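Local coordinates for protein CurF (Lyngbya majuscula, PDB 5DP2) that is an enoyl-reductase-type cyclopropanase of the curacin A polyketide pathway that binds NADP and probably uses NADPH as its reductant, at residues P10-I15 and P109-S114; P47-E52 and G81-G86; A136-M141 and I334-V339. One frame throughout, in Å; residues are numbered along the deposited sequence.

Contact 1: residues P10-I15 and P109-S114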
loop_
_atom_site.group_PDB
_atom_site.type_symbol
_atom_site.label_atom_id
_atom_site.label_comp_id
_atom_site.label_asym_id
_atom_site.label_seq_id
_atom_site.Cartn_x
_atom_site.Cartn_y
_atom_site.Cartn_z
ATOM N N PRO A 10 13.493 -5.642 -23.152
ATOM C CA PRO A 10 12.566 -6.109 -22.087
ATOM C C PRO A 10 13.309 -6.824 -20.973
ATOM O O PRO A 10 14.125 -7.737 -21.214
ATOM C CB PRO A 10 11.619 -7.039 -22.819
ATOM C CG PRO A 10 11.700 -6.594 -24.264
ATOM C CD PRO A 10 13.114 -6.164 -24.466
ATOM N N VAL A 11 12.975 -6.415 -19.748
ATOM C CA VAL A 11 13.542 -7.003 -18.538
ATOM C C VAL A 11 12.440 -7.178 -17.480
ATOM O O VAL A 11 11.327 -6.641 -17.602
ATOM C CB VAL A 11 14.716 -6.167 -17.970
ATOM C CG1 VAL A 11 15.933 -6.237 -18.865
ATOM C CG2 VAL A 11 14.302 -4.721 -17.727
ATOM N N GLN A 12 12.779 -7.910 -16.428
ATOM C CA GLN A 12 11.893 -8.121 -15.279
ATOM C C GLN A 12 12.756 -8.233 -14.025
ATOM O O GLN A 12 13.795 -8.910 -14.048
ATOM C CB GLN A 12 11.038 -9.373 -15.456
ATOM C CG GLN A 12 10.116 -9.649 -14.273
ATOM C CD GLN A 12 9.146 -10.763 -14.599
ATOM O OE1 GLN A 12 9.480 -11.951 -14.489
ATOM N NE2 GLN A 12 7.955 -10.391 -15.031
ATOM N N LEU A 13 12.325 -7.594 -12.941
ATOM C CA LEU A 13 13.092 -7.623 -11.685
ATOM C C LEU A 13 12.915 -8.991 -11.028
ATOM O O LEU A 13 11.805 -9.474 -10.824
ATOM C CB LEU A 13 12.572 -6.505 -10.768
ATOM C CG LEU A 13 13.438 -6.222 -9.539
ATOM C CD1 LEU A 13 14.775 -5.659 -9.933
ATOM C CD2 LEU A 13 12.686 -5.238 -8.637
ATOM N N ARG A 14 14.055 -9.614 -10.675
ATOM C CA ARG A 14 14.067 -10.955 -10.127
ATOM C C ARG A 14 15.164 -11.075 -9.079
ATOM O O ARG A 14 16.029 -10.206 -8.972
ATOM C CB ARG A 14 14.293 -11.993 -11.254
ATOM C CG ARG A 14 13.223 -11.989 -12.344
ATOM C CD ARG A 14 11.892 -12.570 -11.898
ATOM N NE ARG A 14 11.906 -14.047 -11.959
ATOM C CZ ARG A 14 11.742 -14.722 -13.103
ATOM N NH1 ARG A 14 11.390 -14.116 -14.217
ATOM N NH2 ARG A 14 11.922 -16.039 -13.121
ATOM N N ILE A 15 15.124 -12.174 -8.334
ATOM C CA ILE A 15 16.189 -12.531 -7.398
ATOM C C ILE A 15 16.575 -13.997 -7.604
ATOM O O ILE A 15 15.743 -14.817 -7.984
ATOM C CB ILE A 15 15.775 -12.306 -5.930
ATOM C CG1 ILE A 15 14.481 -13.034 -5.576
ATOM C CG2 ILE A 15 15.686 -10.824 -5.615
ATOM C CD1 ILE A 15 14.119 -12.997 -4.105
ATOM N N PRO A 109 -1.010 -6.244 -10.206
ATOM C CA PRO A 109 -0.473 -7.127 -11.253
ATOM C C PRO A 109 0.458 -8.200 -10.679
ATOM O O PRO A 109 0.464 -9.330 -11.177
ATOM C CB PRO A 109 0.267 -6.159 -12.175
ATOM C CG PRO A 109 0.606 -4.976 -11.324
ATOM C CD PRO A 109 -0.567 -4.853 -10.383
ATOM N N GLY A 110 1.260 -7.832 -9.665
ATOM C CA GLY A 110 2.238 -8.731 -9.069
ATOM C C GLY A 110 3.614 -8.741 -9.709
ATOM O O GLY A 110 4.556 -9.257 -9.103
ATOM N N ASN A 111 3.680 -8.181 -10.926
ATOM C CA ASN A 111 4.895 -8.167 -11.757
ATOM C C ASN A 111 5.119 -6.797 -12.405
ATOM O O ASN A 111 5.735 -6.691 -13.456
ATOM C CB ASN A 111 4.820 -9.252 -12.840
ATOM C CG ASN A 111 3.670 -9.047 -13.806
ATOM O OD1 ASN A 111 2.750 -8.276 -13.528
ATOM N ND2 ASN A 111 3.700 -9.738 -14.927
ATOM N N ALA A 112 4.633 -5.708 -11.777
ATOM C CA ALA A 112 4.806 -4.382 -12.384
ATOM C C ALA A 112 6.258 -3.931 -12.516
ATOM O O ALA A 112 6.513 -3.041 -13.326
ATOM C CB ALA A 112 3.979 -3.328 -11.681
ATOM N N PHE A 113 7.205 -4.521 -11.755
ATOM C CA PHE A 113 8.628 -4.274 -12.020
ATOM C C PHE A 113 9.062 -5.136 -13.220
ATOM O O PHE A 113 9.809 -6.114 -13.091
ATOM C CB PHE A 113 9.498 -4.546 -10.785
ATOM C CG PHE A 113 9.491 -3.457 -9.742
ATOM C CD1 PHE A 113 10.289 -2.343 -9.906
ATOM C CD2 PHE A 113 8.769 -3.566 -8.568
ATOM C CE1 PHE A 113 10.327 -1.328 -8.933
ATOM C CE2 PHE A 113 8.819 -2.570 -7.581
ATOM C CZ PHE A 113 9.585 -1.448 -7.791
ATOM N N SER A 114 8.586 -4.726 -14.400
ATOM C CA SER A 114 8.841 -5.357 -15.692
ATOM C C SER A 114 8.719 -4.269 -16.741
ATOM O O SER A 114 7.936 -3.336 -16.580
ATOM C CB SER A 114 7.795 -6.424 -16.028
ATOM O OG SER A 114 7.738 -7.469 -15.075
HETATM O O HOH W 1 5.512 -11.966 -15.577
HETATM O O HOH W 2 9.302 -8.385 -11.154
#

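Contact 2: residues P47-E52 and G81-G86. With NAP (NADP nicotinamide-adenine-dinucleotide phosphate), chain B.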
loop_
_atom_site.group_PDB
_atom_site.type_symbol
_atom_site.label_atom_id
_atom_site.label_comp_id
_atom_site.label_asym_id
_atom_site.label_seq_id
_atom_site.Cartn_x
_atom_site.Cartn_y
_atom_site.Cartn_z
ATOM N N PRO A 47 6.057 1.737 -7.812
ATOM C CA PRO A 47 6.642 2.002 -6.511
ATOM C C PRO A 47 7.098 0.734 -5.815
ATOM O O PRO A 47 6.664 -0.375 -6.150
ATOM C CB PRO A 47 5.491 2.626 -5.749
ATOM C CG PRO A 47 4.293 1.877 -6.284
ATOM C CD PRO A 47 4.572 1.661 -7.750
ATOM N N VAL A 48 7.964 0.904 -4.808
ATOM C CA VAL A 48 8.329 -0.180 -3.912
ATOM C C VAL A 48 7.336 -0.226 -2.735
ATOM O O VAL A 48 7.001 0.814 -2.171
ATOM C CB VAL A 48 9.751 0.038 -3.333
ATOM C CG1 VAL A 48 10.189 -1.186 -2.521
ATOM C CG2 VAL A 48 10.768 0.312 -4.425
ATOM N N ASN A 49 6.868 -1.413 -2.356
ATOM C CA ASN A 49 6.025 -1.570 -1.182
ATOM C C ASN A 49 6.806 -2.283 -0.081
ATOM O O ASN A 49 7.697 -3.089 -0.357
ATOM C CB ASN A 49 4.735 -2.326 -1.540
ATOM C CG ASN A 49 3.715 -1.381 -2.216
ATOM O OD1 ASN A 49 2.871 -0.744 -1.557
ATOM N ND2 ASN A 49 3.836 -1.204 -3.485
ATOM N N PHE A 50 6.479 -2.027 1.178
ATOM C CA PHE A 50 7.238 -2.595 2.274
ATOM C C PHE A 50 7.207 -4.133 2.243
ATOM O O PHE A 50 8.231 -4.771 2.538
ATOM C CB PHE A 50 6.724 -2.067 3.613
ATOM C CG PHE A 50 7.620 -2.368 4.763
ATOM C CD1 PHE A 50 8.868 -1.725 4.870
ATOM C CD2 PHE A 50 7.245 -3.282 5.717
ATOM C CE1 PHE A 50 9.710 -1.999 5.945
ATOM C CE2 PHE A 50 8.066 -3.537 6.814
ATOM C CZ PHE A 50 9.300 -2.900 6.917
ATOM N N ARG A 51 6.066 -4.747 1.893
ATOM C CA ARG A 51 5.992 -6.219 1.742
ATOM C C ARG A 51 7.111 -6.748 0.884
ATOM O O ARG A 51 7.638 -7.837 1.128
ATOM C CB ARG A 51 4.622 -6.643 1.084
ATOM C CG ARG A 51 4.496 -8.145 0.721
ATOM C CD ARG A 51 4.415 -9.072 1.907
ATOM N NE ARG A 51 3.127 -8.979 2.560
ATOM C CZ ARG A 51 1.989 -9.627 2.229
ATOM N NH1 ARG A 51 1.941 -10.481 1.195
ATOM N NH2 ARG A 51 0.908 -9.396 2.947
ATOM N N GLU A 52 7.428 -6.027 -0.180
ATOM C CA GLU A 52 8.437 -6.496 -1.138
ATOM C C GLU A 52 9.842 -6.457 -0.559
ATOM O O GLU A 52 10.656 -7.311 -0.899
ATOM C CB GLU A 52 8.327 -5.688 -2.417
ATOM C CG GLU A 52 6.978 -5.946 -3.102
ATOM C CD GLU A 52 6.625 -5.031 -4.219
ATOM O OE1 GLU A 52 6.853 -3.805 -4.111
ATOM O OE2 GLU A 52 6.044 -5.546 -5.208
ATOM N N GLY A 81 6.155 -5.831 -7.820
ATOM C CA GLY A 81 5.357 -4.746 -8.378
ATOM C C GLY A 81 3.884 -5.062 -8.198
ATOM O O GLY A 81 3.239 -5.639 -9.103
ATOM N N VAL A 82 3.346 -4.698 -7.041
ATOM C CA VAL A 82 1.985 -5.000 -6.674
ATOM C C VAL A 82 1.008 -3.895 -7.111
ATOM O O VAL A 82 -0.191 -3.963 -6.834
ATOM C CB VAL A 82 1.872 -5.353 -5.170
ATOM C CG1 VAL A 82 2.651 -6.622 -4.848
ATOM C CG2 VAL A 82 2.321 -4.193 -4.279
ATOM N N GLU A 83 1.535 -2.908 -7.830
ATOM C CA GLU A 83 0.792 -1.780 -8.353
ATOM C C GLU A 83 1.736 -1.070 -9.321
ATOM O O GLU A 83 2.959 -1.231 -9.247
ATOM C CB GLU A 83 0.387 -0.810 -7.218
ATOM C CG GLU A 83 1.588 -0.305 -6.412
ATOM C CD GLU A 83 1.258 0.693 -5.306
ATOM O OE1 GLU A 83 0.337 1.528 -5.535
ATOM O OE2 GLU A 83 1.928 0.638 -4.249
ATOM N N GLY A 84 1.183 -0.267 -10.212
ATOM C CA GLY A 84 1.985 0.614 -11.026
ATOM C C GLY A 84 1.156 1.329 -12.052
ATOM O O GLY A 84 -0.090 1.243 -12.017
ATOM N N VAL A 85 1.830 2.054 -12.946
ATOM C CA VAL A 85 1.136 2.842 -13.968
ATOM C C VAL A 85 1.884 2.745 -15.275
ATOM O O VAL A 85 3.112 2.570 -15.298
ATOM C CB VAL A 85 0.991 4.341 -13.573
ATOM C CG1 VAL A 85 0.163 4.511 -12.311
ATOM C CG2 VAL A 85 2.345 4.999 -13.419
ATOM N N GLY A 86 1.149 2.838 -16.380
ATOM C CA GLY A 86 1.805 2.848 -17.673
ATOM C C GLY A 86 0.834 3.103 -18.793
ATOM O O GLY A 86 -0.270 3.638 -18.593
HETATM P PA NAP B . 5.664 2.263 4.802
HETATM O O1A NAP B . 5.997 3.328 3.814
HETATM O O2A NAP B . 4.614 2.517 5.819
HETATM O O5B NAP B . 7.036 1.831 5.499
HETATM C C5B NAP B . 7.044 1.078 6.719
HETATM C C4B NAP B . 6.702 1.918 7.931
HETATM O O4B NAP B . 6.921 1.138 9.084
HETATM C C3B NAP B . 7.512 3.174 8.061
HETATM O O3B NAP B . 6.625 4.289 7.943
HETATM C C2B NAP B . 8.159 3.103 9.457
HETATM O O2B NAP B . 8.067 4.230 10.281
HETATM C C1B NAP B . 7.361 2.012 10.144
HETATM N N9A NAP B . 8.134 1.174 11.050
HETATM C C8A NAP B . 8.876 0.061 10.718
HETATM N N7A NAP B . 9.455 -0.471 11.820
HETATM C C5A NAP B . 9.073 0.294 12.852
HETATM C C6A NAP B . 9.317 0.280 14.258
HETATM N N6A NAP B . 10.098 -0.679 14.796
HETATM N N1A NAP B . 8.755 1.219 15.008
HETATM C C2A NAP B . 7.985 2.154 14.440
HETATM N N3A NAP B . 7.682 2.270 13.144
HETATM C C4A NAP B . 8.239 1.357 12.363
HETATM O O3 NAP B . 5.286 0.904 4.025
HETATM P PN NAP B . 3.925 0.498 3.286
HETATM O O1N NAP B . 4.297 -0.243 2.061
HETATM O O2N NAP B . 3.012 1.683 3.167
HETATM O O5D NAP B . 3.337 -0.545 4.295
HETATM C C5D NAP B . 2.904 -0.088 5.598
HETATM C C4D NAP B . 2.739 -1.303 6.546
HETATM O O4D NAP B . 1.500 -1.899 6.267
HETATM C C3D NAP B . 3.780 -2.412 6.355
HETATM O O3D NAP B . 3.936 -3.090 7.609
HETATM C C2D NAP B . 3.147 -3.294 5.309
HETATM O O2D NAP B . 3.653 -4.630 5.402
HETATM C C1D NAP B . 1.687 -3.190 5.661
HETATM N N1N NAP B . 0.657 -3.242 4.601
HETATM C C2N NAP B . -0.353 -4.136 4.697
HETATM C C3N NAP B . -1.362 -4.225 3.741
HETATM C C7N NAP B . -2.453 -5.228 3.897
HETATM O O7N NAP B . -3.163 -5.371 2.926
HETATM N N7N NAP B . -2.585 -5.886 5.080
HETATM C C4N NAP B . -1.331 -3.358 2.644
HETATM C C5N NAP B . -0.287 -2.446 2.569
HETATM C C6N NAP B . 0.703 -2.394 3.558
HETATM P P2B NAP B . 8.942 5.556 10.098
HETATM O O1X NAP B . 8.467 6.215 8.810
HETATM O O2X NAP B . 8.601 6.344 11.331
HETATM O O3X NAP B . 10.386 5.123 10.017
HETATM O O HOH W 3 5.115 -2.648 -5.788
#

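Contact 3: residues A136-M141 and I334-V339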
loop_
_atom_site.group_PDB
_atom_site.type_symbol
_atom_site.label_atom_id
_atom_site.label_comp_id
_atom_site.label_asym_id
_atom_site.label_seq_id
_atom_site.Cartn_x
_atom_site.Cartn_y
_atom_site.Cartn_z
ATOM N N ALA A 136 0.588 9.471 -10.093
ATOM C CA ALA A 136 -0.438 8.431 -10.102
ATOM C C ALA A 136 0.071 7.121 -9.512
ATOM O O ALA A 136 -0.700 6.352 -8.963
ATOM C CB ALA A 136 -1.003 8.219 -11.500
ATOM N N ALA A 137 1.388 6.894 -9.620
ATOM C CA ALA A 137 2.025 5.687 -9.071
ATOM C C ALA A 137 1.989 5.656 -7.554
ATOM O O ALA A 137 2.293 4.610 -6.980
ATOM C CB ALA A 137 3.452 5.564 -9.569
ATOM N N THR A 138 1.632 6.764 -6.892
ATOM C CA THR A 138 1.526 6.745 -5.438
ATOM C C THR A 138 0.186 6.237 -4.936
ATOM O O THR A 138 0.032 6.061 -3.725
ATOM C CB THR A 138 1.792 8.144 -4.831
ATOM O OG1 THR A 138 0.685 9.027 -5.086
ATOM C CG2 THR A 138 3.084 8.743 -5.272
ATOM N N ILE A 139 -0.795 6.010 -5.821
ATOM C CA ILE A 139 -2.185 5.877 -5.371
ATOM C C ILE A 139 -2.609 4.485 -4.907
ATOM O O ILE A 139 -3.157 4.340 -3.820
ATOM C CB ILE A 139 -3.163 6.370 -6.485
ATOM C CG1 ILE A 139 -2.974 7.863 -6.732
ATOM C CG2 ILE A 139 -4.601 6.026 -6.115
ATOM C CD1 ILE A 139 -3.768 8.404 -7.898
ATOM N N PHE A 140 -2.447 3.462 -5.768
ATOM C CA PHE A 140 -3.265 2.250 -5.644
ATOM C C PHE A 140 -3.164 1.533 -4.296
ATOM O O PHE A 140 -4.151 1.437 -3.561
ATOM C CB PHE A 140 -2.946 1.279 -6.807
ATOM C CG PHE A 140 -3.775 0.032 -6.799
ATOM C CD1 PHE A 140 -5.064 0.021 -7.345
ATOM C CD2 PHE A 140 -3.304 -1.140 -6.225
ATOM C CE1 PHE A 140 -5.835 -1.126 -7.303
ATOM C CE2 PHE A 140 -4.072 -2.294 -6.188
ATOM C CZ PHE A 140 -5.349 -2.276 -6.719
ATOM N N MET A 141 -2.007 0.961 -3.962
ATOM C CA MET A 141 -2.010 0.108 -2.801
ATOM C C MET A 141 -2.270 0.913 -1.521
ATOM O O MET A 141 -3.034 0.481 -0.645
ATOM C CB MET A 141 -0.724 -0.700 -2.725
ATOM C CG MET A 141 -0.731 -1.761 -1.665
ATOM S SD MET A 141 -1.975 -3.047 -1.790
ATOM C CE MET A 141 -1.233 -4.094 -3.036
ATOM N N ILE A 334 9.249 9.917 3.374
ATOM C CA ILE A 334 7.878 10.306 3.689
ATOM C C ILE A 334 7.050 9.950 2.449
ATOM O O ILE A 334 7.373 10.424 1.345
ATOM C CB ILE A 334 7.734 11.817 3.955
ATOM C CG1 ILE A 334 8.683 12.296 5.052
ATOM C CG2 ILE A 334 6.272 12.175 4.212
ATOM C CD1 ILE A 334 8.271 11.860 6.421
ATOM N N GLY A 335 6.010 9.143 2.603
ATOM C CA GLY A 335 5.156 8.822 1.446
ATOM C C GLY A 335 5.643 7.605 0.686
ATOM O O GLY A 335 5.778 6.511 1.273
ATOM N N LYS A 336 5.880 7.778 -0.614
ATOM C CA LYS A 336 6.114 6.678 -1.534
ATOM C C LYS A 336 7.513 6.773 -2.188
ATOM O O LYS A 336 7.984 7.872 -2.500
ATOM C CB LYS A 336 5.017 6.656 -2.630
ATOM C CG LYS A 336 4.689 5.265 -3.214
ATOM C CD LYS A 336 3.799 4.441 -2.293
ATOM C CE LYS A 336 3.531 3.030 -2.842
ATOM N NZ LYS A 336 2.595 2.241 -1.982
ATOM N N ILE A 337 8.099 5.605 -2.468
ATOM C CA ILE A 337 9.303 5.535 -3.275
ATOM C C ILE A 337 8.897 4.974 -4.629
ATOM O O ILE A 337 8.311 3.890 -4.707
ATOM C CB ILE A 337 10.340 4.698 -2.549
ATOM C CG1 ILE A 337 10.654 5.355 -1.193
ATOM C CG2 ILE A 337 11.580 4.544 -3.421
ATOM C CD1 ILE A 337 11.186 4.373 -0.186
ATOM N N VAL A 338 9.140 5.778 -5.668
ATOM C CA VAL A 338 8.662 5.459 -7.025
ATOM C C VAL A 338 9.846 5.248 -7.944
ATOM O O VAL A 338 10.736 6.075 -8.016
ATOM C CB VAL A 338 7.753 6.592 -7.570
ATOM C CG1 VAL A 338 7.291 6.292 -8.984
ATOM C CG2 VAL A 338 6.544 6.816 -6.653
ATOM N N VAL A 339 9.817 4.123 -8.691
ATOM C CA VAL A 339 10.871 3.803 -9.651
ATOM C C VAL A 339 10.339 4.077 -11.066
ATOM O O VAL A 339 9.252 3.624 -11.440
ATOM C CB VAL A 339 11.311 2.331 -9.490
ATOM C CG1 VAL A 339 12.336 1.933 -10.545
ATOM C CG2 VAL A 339 11.862 2.121 -8.082
HETATM O O HOH W 4 0.191 3.254 -3.281
#

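Contact 1: residues P10-I15 and P109-S114
Leu-13 and Phe-113 leave their backbones in the same direction, their CB atoms 3.6 Å apart. Beyond that point the leucine bends over the phenylalanine: with CG anti to the backbone N (chi1 -169°), its CD2 methyl sits over one face of the ring, 4.2 Å from the centroid of Phe-113, a CH-pi contact displaced towards the CG and CD1 side. The backbones hold this pair in place. Leu-13 N donates an almost straight hydrogen bond to Phe-113 O (2.9 Å), and a water reaches both that carbonyl and Leu-13 O.

The neighbouring pair is polar. Gln-12 extends alongside Ser-114, and its NE2 donates to Ser-114 OG, which lies in the plane of the amide (2.9 Å). That hydroxyl in turn donates to Asn-111 O, so the serine relays the glutamine amide to the loop backbone. Another water links Gln-12 NE2 to Asn-111 ND2, whose amide plane stands 55° from that of the glutamine. The other end of the Gln-12 amide is fixed as well, since OE1 accepts from Arg-14 NH1 and from Arg-69.

Outside the pair, Trp-26 of strand 25-28 packs on both Leu-13 and Phe-113. Gln-12 and Ser-114 form a single beta bridge, and Phe-113 centres an inverse gamma turn: an isolated bridge joins the N-terminal two-stranded sheet to the GroES-like part of a medium-chain dehydrogenase/reductase fold.

Contact 2: residues P47-E52 and G81-G86
The end of strand 39-48 and the start of helix 50-57 pass the beginning of strand 83-91 at some distance, CA atoms 6.6 Å apart at Pro-47 and Gly-84, so side chains bridge the gap. Asn-49 ND2 donates in its amide plane to the anti lone pair of Glu-83 OE2 (2.8 Å), the amide and carboxylate planes 31° apart. Pro-47 lays its CG against the same carboxylate, while Val-82 CG2 comes up to Asn-49 ND2 from the other segment. Glu-52, from the same segment as Asn-49, reaches Gly-81: OE2 accepts a hydrogen bond from Gly-81 N on its syn side, 30° out of the carboxylate plane (2.6 Å), and OE1 accepts from Asn-49 N. A buried water completes the join, donating to Pro-47 O and Glu-52 OE1 and accepting from Asn-49 ND2 and Val-82 N.

Were Glu-83 replaced by an alanine, Asn-49 ND2 would probably be left leaning on the water and Lys-336 without its carboxylate mate. Phe-50 N meanwhile binds the NADP phosphate oxygen O1N (3.0 Å), and one face of the Phe-50 ring packs against C5B. Two buried carboxylates, one on each segment, probably help hold the strand-to-helix junction whose Phe-50 N-H meets the cofactor.

Contact 3: residues A136-M141 and I334-V339
Apolar contacts come first between Ala-137 and Thr-138 of the turn and Lys-336 and Val-338, which project from one side of strand 336-340. The two methyls of Val-338 divide the work: CG1 meets Ala-137 CB at 4.0 Å, while CG2 faces Thr-138 CG2, the valine and threonine side chains roughly perpendicular. Thr-138 and Lys-336 run antiparallel alongside one another, and Thr-138 CG2 rests on Lys-336 CB (3.9 Å). The threonine turns this methyl to the strand by setting it anti to its own carbonyl carbon; OG1 is thereby left to bond with Glu-135 O and Leu-311 N.

Polar links gather at the far end of the lysine. In the conformer described, its CG passes Thr-138 CA, the chain bends at chi2 (78°), and the rest runs extended, bringing Lys-336 NZ to a water (2.9 Å) that donates to Thr-138 O at 2.8 Å. The amine also forms a salt bridge with Glu-83 and hydrogen bonds with Asn-49 OD1 and Ser-142 OG.

Within the turn itself, Ile-139 N bonds to Ala-136 O, closing a type I beta turn just ahead of helix 140-153. One lysine thus serves two kinds of chemistry: its first carbons belong to an aliphatic seam between turn and strand, while its buried NZ is met by a carboxylate, an amide oxygen, a hydroxyl and a water.

Along the chain contact 2 is nested within the loop closed by contact 1, and contact 3 opens only after both have closed. Contacts 2 and 3 are close neighbours, centres about 8 Å apart, and both reach the mixed sheet in which strands 39-48 and 336-340 pair antiparallel; Glu-83 of contact 2 also reaches Met-141 N in contact 3, probably as a hydrogen bond. Contact 1 lies farther out, its centre about 10 Å from contact 2 and about 17 Å from contact 3, yet Ala-112 N probably bonds to Gly-81 O and the Phe-113 ring touches Pro-47 and Val-339. Contacts 2 and 3 thus border the NADP site, and contact 1 ties the N-terminal strand on behind them.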